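PDB 4BMD: S-M checkpoint control protein rad4 from Schizosaccharomyces pombe, which is an essential component of DNA replication and of the checkpoint that couples S and M phases, binding both phosphorylated sites of a Crb2 dimer to establish the DNA checkpoint. Local coordinates for residues A[76-81]-A[122-127]; A[104-109]-A[186-191]; A[135-138]-A[143-146]. All blocks are in the same frame, centred on the assembly; numbering follows the deposited sequence.

The fragment holds BRCT 3 and BRCT 4, each built round a four-stranded parallel sheet of order 2-1-3-4. Interaction 1 joins helix 74-82 of BRCT 3 to helix 119-131 of BRCT 4. Interactions 2 and 3 lie within BRCT 4: residues 104-109 and 186-191 bring the two ends of that domain together, and 135-138 with 143-146, nested inside this closure, spans the loop after edge strand 135-137. The centres of interactions 1 and 2 are about 22 Å apart, those of 2 and 3 about 15 Å. Helix 119-131 precedes strand 135-137 in the chain, and the Lys126–Glu138 salt bridge links interactions 1 and 3. One contact thus couples the domains; Crb2 binds through BRCT1,2, outside this fragment.

Interaction 1: A[76-81]-A[122-127]; sequences WIERCL and LSHLKK
His124 reaches across from helix 119-131 and presents the edge of its imidazole to Glu78 and Arg79 of helix 74-82. The helices themselves stand well apart, with 9.7 Å between the CA atoms of Arg79 and His124, and side chains span the interval. His124 NE2 donates to Glu78 OE1 over 2.7 Å in a nearly straight bond, with an N-H...O angle of 167°. The carboxylate oxygen lies close to the imidazole plane, but the two flat groups are not coplanar: their planes are 38° apart, and the donor meets OE1 on its anti side, raised from the carboxylate plane. An extended chain beyond CG (chi2 178°) carries the Glu78 carboxylate out to the ring.

This pair belongs to the interface between BRCT 3 and BRCT 4, where the helix after the last strand of BRCT 3 faces the helix after the first strand of the BRCT 4 sheet. The bridge links the two domains through a few polar side chains. Trp75 stacks on the His124 ring, and this stack restricts rotation of the imidazole together with the polar partners at its edge, Glu78 OE1 and a water at ND1.

Arg79 comes to the same imidazole edge with its aliphatic part, its CG lying 4.1 Å from His124 CE1. The chain then bends, and its guanidinium forms a salt bridge to Glu120 and a cation-pi contact with Phe87. The water, 3.2 Å from both Arg79 NH1 and His124 ND1, joins the two side chains, accepting from the arginine.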
ATOM      1  N   TRP A  76       4.867  -0.739  -6.933  1.00 37.90           N
ATOM      2  CA  TRP A  76       5.513  -1.987  -7.323  1.00 39.65           C
ATOM      3  C   TRP A  76       6.911  -1.693  -7.857  1.00 47.28           C
ATOM      4  O   TRP A  76       7.856  -2.438  -7.599  1.00 44.14           O
ATOM      5  CB  TRP A  76       4.680  -2.707  -8.385  1.00 37.03           C
ATOM      6  CG  TRP A  76       5.314  -3.955  -8.932  1.00 39.63           C
ATOM      7  CD1 TRP A  76       5.130  -5.231  -8.488  1.00 41.63           C
ATOM      8  CD2 TRP A  76       6.227  -4.042 -10.035  1.00 37.71           C
ATOM      9  NE1 TRP A  76       5.872  -6.107  -9.240  1.00 42.54           N
ATOM     10  CE2 TRP A  76       6.556  -5.403 -10.196  1.00 40.67           C
ATOM     11  CE3 TRP A  76       6.800  -3.101 -10.898  1.00 45.14           C
ATOM     12  CZ2 TRP A  76       7.431  -5.846 -11.186  1.00 45.29           C
ATOM     13  CZ3 TRP A  76       7.669  -3.544 -11.879  1.00 42.57           C
ATOM     14  CH2 TRP A  76       7.976  -4.904 -12.015  1.00 40.72           C
ATOM     15  N   ILE A  77       7.030  -0.599  -8.603  1.00 44.55           N
ATOM     16  CA  ILE A  77       8.315  -0.163  -9.132  1.00 54.09           C
ATOM     17  C   ILE A  77       9.244   0.238  -7.994  1.00 59.54           C
ATOM     18  O   ILE A  77      10.414  -0.143  -7.971  1.00 57.51           O
ATOM     19  CB  ILE A  77       8.151   1.035 -10.087  1.00 43.15           C
ATOM     20  CG1 ILE A  77       7.188   0.684 -11.223  1.00 44.21           C
ATOM     21  CG2 ILE A  77       9.500   1.470 -10.638  1.00 43.06           C
ATOM     22  CD1 ILE A  77       6.896   1.842 -12.154  1.00 35.21           C
ATOM     23  N   GLU A  78       8.708   1.005  -7.049  1.00 56.15           N
ATOM     24  CA  GLU A  78       9.476   1.466  -5.898  1.00 51.54           C
ATOM     25  C   GLU A  78       9.958   0.298  -5.044  1.00 50.70           C
ATOM     26  O   GLU A  78      11.076   0.317  -4.529  1.00 56.85           O
ATOM     27  CB  GLU A  78       8.643   2.430  -5.052  1.00 45.80           C
ATOM     28  CG  GLU A  78       8.150   3.651  -5.812  1.00 43.73           C
ATOM     29  CD  GLU A  78       7.296   4.565  -4.956  1.00 52.90           C
ATOM     30  OE1 GLU A  78       7.189   4.314  -3.736  1.00 58.71           O
ATOM     31  OE2 GLU A  78       6.727   5.535  -5.503  1.00 45.23           O
ATOM     32  N   ARG A  79       9.112  -0.716  -4.897  1.00 45.75           N
ATOM     33  CA  ARG A  79       9.478  -1.910  -4.141  1.00 53.05           C
ATOM     34  C   ARG A  79      10.587  -2.679  -4.842  1.00 61.54           C
ATOM     35  O   ARG A  79      11.483  -3.218  -4.194  1.00 66.35           O
ATOM     36  CB  ARG A  79       8.263  -2.818  -3.933  1.00 52.37           C
ATOM     37  CG  ARG A  79       7.326  -2.363  -2.829  1.00 55.55           C
ATOM     38  CD  ARG A  79       6.200  -3.362  -2.625  1.00 55.26           C
ATOM     39  NE  ARG A  79       6.704  -4.721  -2.443  1.00 60.30           N
ATOM     40  CZ  ARG A  79       7.026  -5.248  -1.266  1.00 63.63           C
ATOM     41  NH1 ARG A  79       6.899  -4.530  -0.159  1.00 71.02           N
ATOM     42  NH2 ARG A  79       7.475  -6.493  -1.195  1.00 58.28           N
ATOM     43  N   CYS A  80      10.520  -2.726  -6.169  1.00 64.99           N
ATOM     44  CA  CYS A  80      11.525  -3.421  -6.963  1.00 66.55           C
ATOM     45  C   CYS A  80      12.902  -2.781  -6.823  1.00 63.59           C
ATOM     46  O   CYS A  80      13.918  -3.473  -6.830  1.00 65.41           O
ATOM     47  CB  CYS A  80      11.112  -3.471  -8.437  1.00 63.58           C
ATOM     48  SG  CYS A  80       9.822  -4.681  -8.814  1.00 61.30           S
ATOM     49  N   LEU A  81      12.928  -1.460  -6.693  1.00 63.83           N
ATOM     50  CA  LEU A  81      14.184  -0.732  -6.554  1.00 70.56           C
ATOM     51  C   LEU A  81      14.716  -0.802  -5.125  1.00 78.04           C
ATOM     52  O   LEU A  81      15.927  -0.823  -4.907  1.00 84.41           O
ATOM     53  CB  LEU A  81      13.999   0.730  -6.966  1.00 65.48           C
ATOM     54  CG  LEU A  81      13.479   0.987  -8.380  1.00 67.53           C
ATOM     55  CD1 LEU A  81      13.354   2.479  -8.628  1.00 59.64           C
ATOM     56  CD2 LEU A  81      14.382   0.340  -9.420  1.00 56.01           C
ATOM     57  N   LEU A 122       6.314   0.829   5.591  1.00 34.33           N
ATOM     58  CA  LEU A 122       5.732   1.824   6.486  1.00 31.29           C
ATOM     59  C   LEU A 122       5.282   3.056   5.712  1.00 36.06           C
ATOM     60  O   LEU A 122       4.185   3.570   5.931  1.00 41.43           O
ATOM     61  CB  LEU A 122       6.741   2.230   7.561  1.00 33.65           C
ATOM     62  CG  LEU A 122       6.348   3.421   8.439  1.00 31.58           C
ATOM     63  CD1 LEU A 122       5.062   3.138   9.202  1.00 32.41           C
ATOM     64  CD2 LEU A 122       7.475   3.774   9.394  1.00 34.44           C
ATOM     65  N   SER A 123       6.137   3.519   4.806  1.00 37.55           N
ATOM     66  CA  SER A 123       5.851   4.704   4.006  1.00 39.70           C
ATOM     67  C   SER A 123       4.623   4.505   3.121  1.00 33.02           C
ATOM     68  O   SER A 123       3.751   5.370   3.055  1.00 35.49           O
ATOM     69  CB  SER A 123       7.062   5.072   3.148  1.00 40.06           C
ATOM     70  OG  SER A 123       6.811   6.243   2.390  1.00 53.57           O
ATOM     71  N   HIS A 124       4.561   3.360   2.448  1.00 30.91           N
ATOM     72  CA  HIS A 124       3.431   3.040   1.583  1.00 31.34           C
ATOM     73  C   HIS A 124       2.148   2.839   2.383  1.00 38.70           C
ATOM     74  O   HIS A 124       1.061   3.198   1.929  1.00 35.83           O
ATOM     75  CB  HIS A 124       3.729   1.791   0.752  1.00 34.82           C
ATOM     76  CG  HIS A 124       4.779   1.997  -0.296  1.00 44.21           C
ATOM     77  ND1 HIS A 124       5.570   0.973  -0.769  1.00 48.16           N
ATOM     78  CD2 HIS A 124       5.161   3.109  -0.966  1.00 31.53           C
ATOM     79  CE1 HIS A 124       6.400   1.446  -1.682  1.00 46.73           C
ATOM     80  NE2 HIS A 124       6.172   2.741  -1.821  1.00 42.11           N
ATOM     81  N   LEU A 125       2.281   2.267   3.576  1.00 31.18           N
ATOM     82  CA  LEU A 125       1.126   2.008   4.428  1.00 27.77           C
ATOM     83  C   LEU A 125       0.490   3.304   4.920  1.00 29.91           C
ATOM     84  O   LEU A 125      -0.735   3.416   4.984  1.00 37.09           O
ATOM     85  CB  LEU A 125       1.514   1.124   5.613  1.00 30.48           C
ATOM     86  CG  LEU A 125       0.345   0.574   6.428  1.00 35.32           C
ATOM     87  CD1 LEU A 125      -0.631  -0.147   5.516  1.00 37.71           C
ATOM     88  CD2 LEU A 125       0.847  -0.356   7.518  1.00 33.36           C
ATOM     89  N   LYS A 126       1.325   4.279   5.269  1.00 33.74           N
ATOM     90  CA  LYS A 126       0.838   5.589   5.687  1.00 31.11           C
ATOM     91  C   LYS A 126       0.038   6.246   4.571  1.00 31.74           C
ATOM     92  O   LYS A 126      -1.067   6.743   4.794  1.00 31.67           O
ATOM     93  CB  LYS A 126       2.001   6.501   6.084  1.00 36.09           C
ATOM     94  CG  LYS A 126       2.711   6.105   7.365  1.00 42.47           C
ATOM     95  CD  LYS A 126       3.807   7.104   7.706  1.00 48.34           C
ATOM     96  CE  LYS A 126       4.496   6.750   9.014  1.00 68.64           C
ATOM     97  NZ  LYS A 126       5.587   7.708   9.348  1.00 63.53           N
ATOM     98  N   LYS A 127       0.604   6.240   3.368  1.00 27.45           N
ATOM     99  CA  LYS A 127      -0.038   6.852   2.211  1.00 34.43           C
ATOM    100  C   LYS A 127      -1.327   6.125   1.851  1.00 27.58           C
ATOM    101  O   LYS A 127      -2.318   6.751   1.474  1.00 30.69           O
ATOM    102  CB  LYS A 127       0.918   6.865   1.018  1.00 36.34           C
ATOM    103  CG  LYS A 127       2.182   7.675   1.259  1.00 44.36           C
ATOM    104  CD  LYS A 127       3.162   7.553   0.102  1.00 43.53           C
ATOM    105  CE  LYS A 127       4.395   8.410   0.342  1.00 51.44           C
ATOM    106  NZ  LYS A 127       5.413   8.240  -0.731  1.00 78.79           N
TER
HETATM  107  O   HOH W   1       5.104  -1.923   0.576  1.00 46.89           O

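Interaction 2: A[104-109]-A[186-191]; sequences VPYFNG and GKFIDQ
Phe188 lays one face of its ring over the CB of Tyr106 and turns its edge to Phe107, making three aromatic residues into one cluster. The packing is closest at the first of these contacts, where Tyr106 CB approaches Phe188 CG to 3.4 Å and stands 3.6 Å from the centroid of the Phe188 ring in a CH-pi contact. The approach is reciprocal, since Phe188 CB sits over a face of the tyrosine ring, 4.1 Å from its centroid. The two rings are nearly parallel, at 21°, but strongly offset, with little face-to-face overlap.

Phe107 meets the same phenylalanine in a T-shaped stack: the CD1–CE1 edge of Phe188 points at the Phe107 face, with planes at 85° and centroids 5.1 Å apart. Phe188 has CG anti to its backbone nitrogen (chi1 -168°), which sends the ring between the two partners. The Phe107 side is the inner one, buried against Leu179 of helix 177-185, Leu132 and Ala134, while Ile182 of the same helix touches Phe188. Tyr106, by contrast, is exposed and Phe188 partly so, and their offset pair forms the solvent side.

The contact joins short helix 104-107 at the start of BRCT 4 to the loop following its last helix, 177-185. Its chemistry implies that these two ends of the domain are held together by apolar burial, CH-pi and edge-to-face aromatic interactions.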
ATOM      1  N   VAL A 104     -13.699   4.971   1.805  1.00 37.00           N
ATOM      2  CA  VAL A 104     -13.405   6.253   2.449  1.00 28.98           C
ATOM      3  C   VAL A 104     -14.316   6.638   3.629  1.00 31.22           C
ATOM      4  O   VAL A 104     -13.810   7.022   4.685  1.00 32.35           O
ATOM      5  CB  VAL A 104     -13.335   7.411   1.422  1.00 37.25           C
ATOM      6  CG1 VAL A 104     -12.946   8.712   2.109  1.00 24.17           C
ATOM      7  CG2 VAL A 104     -12.348   7.075   0.316  1.00 32.46           C
ATOM      8  N   PRO A 105     -15.652   6.539   3.466  1.00 35.32           N
ATOM      9  CA  PRO A 105     -16.505   6.933   4.597  1.00 34.37           C
ATOM     10  C   PRO A 105     -16.314   6.048   5.827  1.00 36.45           C
ATOM     11  O   PRO A 105     -16.678   6.447   6.932  1.00 34.91           O
ATOM     12  CB  PRO A 105     -17.925   6.751   4.047  1.00 27.63           C
ATOM     13  CG  PRO A 105     -17.775   6.803   2.570  1.00 41.82           C
ATOM     14  CD  PRO A 105     -16.456   6.168   2.288  1.00 33.09           C
ATOM     15  N   TYR A 106     -15.746   4.863   5.631  1.00 36.89           N
ATOM     16  CA  TYR A 106     -15.523   3.930   6.728  1.00 32.59           C
ATOM     17  C   TYR A 106     -14.250   4.241   7.516  1.00 32.86           C
ATOM     18  O   TYR A 106     -14.209   4.060   8.732  1.00 32.72           O
ATOM     19  CB  TYR A 106     -15.485   2.495   6.206  1.00 28.75           C
ATOM     20  CG  TYR A 106     -16.809   2.000   5.670  1.00 34.63           C
ATOM     21  CD1 TYR A 106     -17.760   1.447   6.518  1.00 41.47           C
ATOM     22  CD2 TYR A 106     -17.107   2.082   4.316  1.00 31.17           C
ATOM     23  CE1 TYR A 106     -18.971   0.990   6.034  1.00 37.50           C
ATOM     24  CE2 TYR A 106     -18.317   1.627   3.824  1.00 46.59           C
ATOM     25  CZ  TYR A 106     -19.244   1.083   4.688  1.00 44.74           C
ATOM     26  OH  TYR A 106     -20.450   0.629   4.204  1.00 54.33           O
ATOM     27  N   PHE A 107     -13.214   4.705   6.823  1.00 28.95           N
ATOM     28  CA  PHE A 107     -11.954   5.053   7.478  1.00 32.13           C
ATOM     29  C   PHE A 107     -11.968   6.477   8.016  1.00 36.34           C
ATOM     30  O   PHE A 107     -11.098   6.860   8.799  1.00 33.49           O
ATOM     31  CB  PHE A 107     -10.772   4.881   6.520  1.00 28.48           C
ATOM     32  CG  PHE A 107     -10.366   3.452   6.302  1.00 30.74           C
ATOM     33  CD1 PHE A 107      -9.497   2.824   7.180  1.00 30.37           C
ATOM     34  CD2 PHE A 107     -10.844   2.740   5.216  1.00 29.79           C
ATOM     35  CE1 PHE A 107      -9.118   1.511   6.983  1.00 23.06           C
ATOM     36  CE2 PHE A 107     -10.466   1.426   5.012  1.00 26.66           C
ATOM     37  CZ  PHE A 107      -9.603   0.811   5.897  1.00 32.28           C
ATOM     38  N   ASN A 108     -12.955   7.259   7.590  1.00 41.11           N
ATOM     39  CA  ASN A 108     -13.065   8.655   8.002  1.00 34.92           C
ATOM     40  C   ASN A 108     -13.207   8.829   9.509  1.00 38.50           C
ATOM     41  O   ASN A 108     -14.035   8.177  10.146  1.00 45.47           O
ATOM     42  CB  ASN A 108     -14.237   9.331   7.288  1.00 43.43           C
ATOM     43  CG  ASN A 108     -13.786  10.398   6.314  1.00 54.91           C
ATOM     44  OD1 ASN A 108     -13.554  10.123   5.137  1.00 56.49           O
ATOM     45  ND2 ASN A 108     -13.655  11.626   6.803  1.00 63.75           N
ATOM     46  N   GLY A 109     -12.389   9.711  10.074  1.00 36.29           N
ATOM     47  CA  GLY A 109     -12.440   9.999  11.496  1.00 39.29           C
ATOM     48  C   GLY A 109     -11.562   9.082  12.324  1.00 41.80           C
ATOM     49  O   GLY A 109     -11.315   9.341  13.501  1.00 42.06           O
ATOM     50  N   GLY A 186     -11.756  -5.529  -0.639  1.00 34.33           N
ATOM     51  CA  GLY A 186     -12.353  -4.295  -1.115  1.00 25.30           C
ATOM     52  C   GLY A 186     -13.545  -3.859  -0.286  1.00 32.18           C
ATOM     53  O   GLY A 186     -14.243  -2.908  -0.637  1.00 31.49           O
ATOM     54  N   LYS A 187     -13.781  -4.557   0.821  1.00 29.56           N
ATOM     55  CA  LYS A 187     -14.897  -4.234   1.703  1.00 33.95           C
ATOM     56  C   LYS A 187     -14.434  -4.037   3.142  1.00 28.41           C
ATOM     57  O   LYS A 187     -13.591  -4.780   3.641  1.00 30.79           O
ATOM     58  CB  LYS A 187     -15.972  -5.321   1.632  1.00 37.54           C
ATOM     59  CG  LYS A 187     -16.605  -5.464   0.255  1.00 58.30           C
ATOM     60  CD  LYS A 187     -17.672  -6.546   0.234  1.00 73.55           C
ATOM     61  CE  LYS A 187     -18.277  -6.689  -1.154  1.00 74.39           C
ATOM     62  NZ  LYS A 187     -19.303  -7.766  -1.205  1.00 92.82           N
ATOM     63  N   PHE A 188     -14.996  -3.029   3.802  1.00 29.98           N
ATOM     64  CA  PHE A 188     -14.617  -2.699   5.171  1.00 29.89           C
ATOM     65  C   PHE A 188     -15.103  -3.757   6.160  1.00 32.88           C
ATOM     66  O   PHE A 188     -16.113  -4.421   5.930  1.00 38.79           O
ATOM     67  CB  PHE A 188     -15.165  -1.323   5.552  1.00 29.56           C
ATOM     68  CG  PHE A 188     -14.588  -0.769   6.823  1.00 29.30           C
ATOM     69  CD1 PHE A 188     -13.323  -0.202   6.836  1.00 31.72           C
ATOM     70  CD2 PHE A 188     -15.314  -0.803   8.002  1.00 25.46           C
ATOM     71  CE1 PHE A 188     -12.788   0.314   8.003  1.00 28.68           C
ATOM     72  CE2 PHE A 188     -14.786  -0.289   9.173  1.00 28.40           C
ATOM     73  CZ  PHE A 188     -13.522   0.269   9.173  1.00 31.46           C
ATOM     74  N   ILE A 189     -14.371  -3.909   7.259  1.00 31.86           N
ATOM     75  CA  ILE A 189     -14.709  -4.892   8.282  1.00 28.71           C
ATOM     76  C   ILE A 189     -14.920  -4.214   9.635  1.00 31.02           C
ATOM     77  O   ILE A 189     -13.974  -3.715  10.242  1.00 37.74           O
ATOM     78  CB  ILE A 189     -13.609  -5.965   8.403  1.00 27.52           C
ATOM     79  CG1 ILE A 189     -13.380  -6.643   7.051  1.00 24.17           C
ATOM     80  CG2 ILE A 189     -13.973  -6.992   9.464  1.00 23.61           C
ATOM     81  CD1 ILE A 189     -12.206  -7.595   7.038  1.00 27.99           C
ATOM     82  N   ASP A 190     -16.166  -4.206  10.100  1.00 40.10           N
ATOM     83  CA  ASP A 190     -16.528  -3.522  11.341  1.00 37.01           C
ATOM     84  C   ASP A 190     -16.007  -4.230  12.590  1.00 37.81           C
ATOM     85  O   ASP A 190     -15.671  -3.583  13.580  1.00 39.21           O
ATOM     86  CB  ASP A 190     -18.046  -3.358  11.438  1.00 43.33           C
ATOM     87  CG  ASP A 190     -18.605  -2.471  10.348  1.00 60.13           C
ATOM     88  OD1 ASP A 190     -17.872  -1.575   9.878  1.00 66.55           O
ATOM     89  OD2 ASP A 190     -19.777  -2.667   9.962  1.00 76.70           O
ATOM     90  N   GLN A 191     -15.952  -5.557  12.545  1.00 42.60           N
ATOM     91  CA  GLN A 191     -15.497  -6.336  13.693  1.00 40.92           C
ATOM     92  C   GLN A 191     -14.000  -6.615  13.628  1.00 42.28           C
ATOM     93  O   GLN A 191     -13.533  -7.328  12.741  1.00 47.86           O
ATOM     94  CB  GLN A 191     -16.269  -7.653  13.797  1.00 37.12           C
ATOM     95  CG  GLN A 191     -17.719  -7.500  14.231  1.00 45.26           C
ATOM     96  CD  GLN A 191     -18.632  -7.065  13.103  1.00 63.33           C
ATOM     97  OE1 GLN A 191     -18.221  -7.004  11.943  1.00 68.01           O
ATOM     98  NE2 GLN A 191     -19.881  -6.761  13.437  1.00 72.70           N
TER

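Interaction 3: A[135-138]-A[143-146]; sequences VVHE and QRSI
The backbones of residues 135-138 and 143-146 come nearest at His137 and Arg144, whose CA atoms are 8.2 Å apart, too far for main-chain pairing between the two. The imidazole nitrogen His137 ND1 sits over the centre of the guanidinium face at a slant, 3.3 Å from Arg144 CZ, with the ring and guanidinium planes 34° apart. Farther back along the arginine, Arg144 NE lies 3.4 Å from His137 CB, and Arg144 CD stands over a face of the imidazole in a CH-pi contact, 4.3 Å from the ring centroid.

A bend at chi2 (-69°) folds the arginine chain toward the histidine, so that its methylene and its guanidinium both lie against that side chain. The guanidinium has polar partners elsewhere, among them the carbonyl oxygen of Phe139, in the loop between the segments, which accepts from NE and helps fix the rotation of the group. His137 ND1 is too poorly angled to Arg144 NH2 for a hydrogen bond, and a neutral imidazole would probably suit such closeness better than a charged one.

Along the main chain, His137 pairs with Ile112 and Ile146 with Ser111 and His113, placing both segments beside strand 111-115. The contact spans the surface loop between edge strand 135-137 and strand 146-149, which flank 111-115 in the 2-1-3-4 parallel sheet characteristic of the BRCT fold.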
ATOM      1  N   VAL A 135      -6.606   9.021   9.328  1.00 29.06           N
ATOM      2  CA  VAL A 135      -5.549   9.932   9.739  1.00 24.59           C
ATOM      3  C   VAL A 135      -4.451   9.165  10.462  1.00 28.65           C
ATOM      4  O   VAL A 135      -4.676   8.609  11.536  1.00 30.55           O
ATOM      5  CB  VAL A 135      -6.080  11.041  10.663  1.00 31.65           C
ATOM      6  CG1 VAL A 135      -4.933  11.894  11.178  1.00 28.28           C
ATOM      7  CG2 VAL A 135      -7.100  11.899   9.932  1.00 26.96           C
ATOM      8  N   VAL A 136      -3.265   9.133   9.865  1.00 31.31           N
ATOM      9  CA  VAL A 136      -2.140   8.413  10.446  1.00 32.95           C
ATOM     10  C   VAL A 136      -1.318   9.314  11.361  1.00 30.76           C
ATOM     11  O   VAL A 136      -0.866  10.382  10.953  1.00 40.68           O
ATOM     12  CB  VAL A 136      -1.225   7.829   9.357  1.00 27.26           C
ATOM     13  CG1 VAL A 136      -0.099   7.025   9.989  1.00 27.47           C
ATOM     14  CG2 VAL A 136      -2.033   6.967   8.402  1.00 25.00           C
ATOM     15  N   HIS A 137      -1.130   8.875  12.600  1.00 31.96           N
ATOM     16  CA  HIS A 137      -0.375   9.643  13.583  1.00 26.36           C
ATOM     17  C   HIS A 137       1.034   9.093  13.767  1.00 28.04           C
ATOM     18  O   HIS A 137       1.232   7.883  13.872  1.00 31.01           O
ATOM     19  CB  HIS A 137      -1.114   9.671  14.921  1.00 26.30           C
ATOM     20  CG  HIS A 137      -2.286  10.602  14.941  1.00 41.06           C
ATOM     21  ND1 HIS A 137      -2.298  11.768  15.676  1.00 52.15           N
ATOM     22  CD2 HIS A 137      -3.481  10.546  14.307  1.00 36.70           C
ATOM     23  CE1 HIS A 137      -3.454  12.385  15.500  1.00 52.18           C
ATOM     24  NE2 HIS A 137      -4.189  11.664  14.674  1.00 34.01           N
ATOM     25  N   GLU A 138       2.009   9.994  13.812  1.00 33.52           N
ATOM     26  CA  GLU A 138       3.407   9.603  13.949  0.57 35.69           C
ATOM     27  C   GLU A 138       3.710   9.034  15.330  1.00 31.59           C
ATOM     28  O   GLU A 138       4.676   8.293  15.504  1.00 34.31           O
ATOM     29  CB  GLU A 138       4.327  10.792  13.656  0.57 40.54           C
ATOM     30  CG  GLU A 138       4.267  11.286  12.219  0.57 47.03           C
ATOM     31  CD  GLU A 138       4.825  10.280  11.229  0.57 53.04           C
ATOM     32  OE1 GLU A 138       5.627   9.415  11.642  0.57 53.23           O
ATOM     33  OE2 GLU A 138       4.461  10.354  10.036  0.57 46.76           O
ATOM     34  N   GLN A 143      -5.647   9.327  22.695  1.00 34.38           N
ATOM     35  CA  GLN A 143      -6.831   9.475  21.852  1.00 46.43           C
ATOM     36  C   GLN A 143      -6.665   8.909  20.442  1.00 43.34           C
ATOM     37  O   GLN A 143      -7.100   9.524  19.468  1.00 53.56           O
ATOM     38  CB  GLN A 143      -7.251  10.945  21.777  1.00 43.52           C
ATOM     39  CG  GLN A 143      -7.714  11.525  23.102  1.00 51.59           C
ATOM     40  CD  GLN A 143      -8.209  12.951  22.968  1.00 66.51           C
ATOM     41  OE1 GLN A 143      -8.145  13.543  21.891  1.00 65.31           O
ATOM     42  NE2 GLN A 143      -8.709  13.510  24.064  1.00 80.02           N
ATOM     43  N   ARG A 144      -6.043   7.740  20.333  1.00 35.71           N
ATOM     44  CA  ARG A 144      -5.953   7.049  19.052  1.00 33.65           C
ATOM     45  C   ARG A 144      -7.077   6.027  18.942  1.00 33.30           C
ATOM     46  O   ARG A 144      -7.403   5.345  19.915  1.00 32.19           O
ATOM     47  CB  ARG A 144      -4.603   6.346  18.903  1.00 25.99           C
ATOM     48  CG  ARG A 144      -3.402   7.258  19.050  1.00 37.80           C
ATOM     49  CD  ARG A 144      -3.284   8.230  17.891  1.00 32.61           C
ATOM     50  NE  ARG A 144      -2.148   9.128  18.067  1.00 37.32           N
ATOM     51  CZ  ARG A 144      -2.225  10.322  18.642  1.00 33.55           C
ATOM     52  NH1 ARG A 144      -3.389  10.768  19.092  1.00 35.77           N
ATOM     53  NH2 ARG A 144      -1.139  11.073  18.763  1.00 38.24           N
ATOM     54  N   SER A 145      -7.670   5.924  17.759  1.00 23.90           N
ATOM     55  CA  SER A 145      -8.728   4.951  17.525  1.00 29.43           C
ATOM     56  C   SER A 145      -8.151   3.544  17.470  1.00 26.54           C
ATOM     57  O   SER A 145      -8.712   2.608  18.041  1.00 28.78           O
ATOM     58  CB  SER A 145      -9.457   5.251  16.213  1.00 32.86           C
ATOM     59  OG  SER A 145      -9.900   6.594  16.162  1.00 35.87           O
ATOM     60  N   ILE A 146      -7.025   3.402  16.777  1.00 26.20           N
ATOM     61  CA  ILE A 146      -6.453   2.092  16.490  1.00 21.11           C
ATOM     62  C   ILE A 146      -4.932   2.089  16.596  1.00 25.46           C
ATOM     63  O   ILE A 146      -4.263   2.974  16.062  1.00 28.72           O
ATOM     64  CB  ILE A 146      -6.817   1.636  15.057  1.00 24.77           C
ATOM     65  CG1 ILE A 146      -8.324   1.414  14.917  1.00 25.28           C
ATOM     66  CG2 ILE A 146      -6.059   0.372  14.675  1.00 17.20           C
ATOM     67  CD1 ILE A 146      -8.764   1.159  13.490  1.00 27.41           C
TER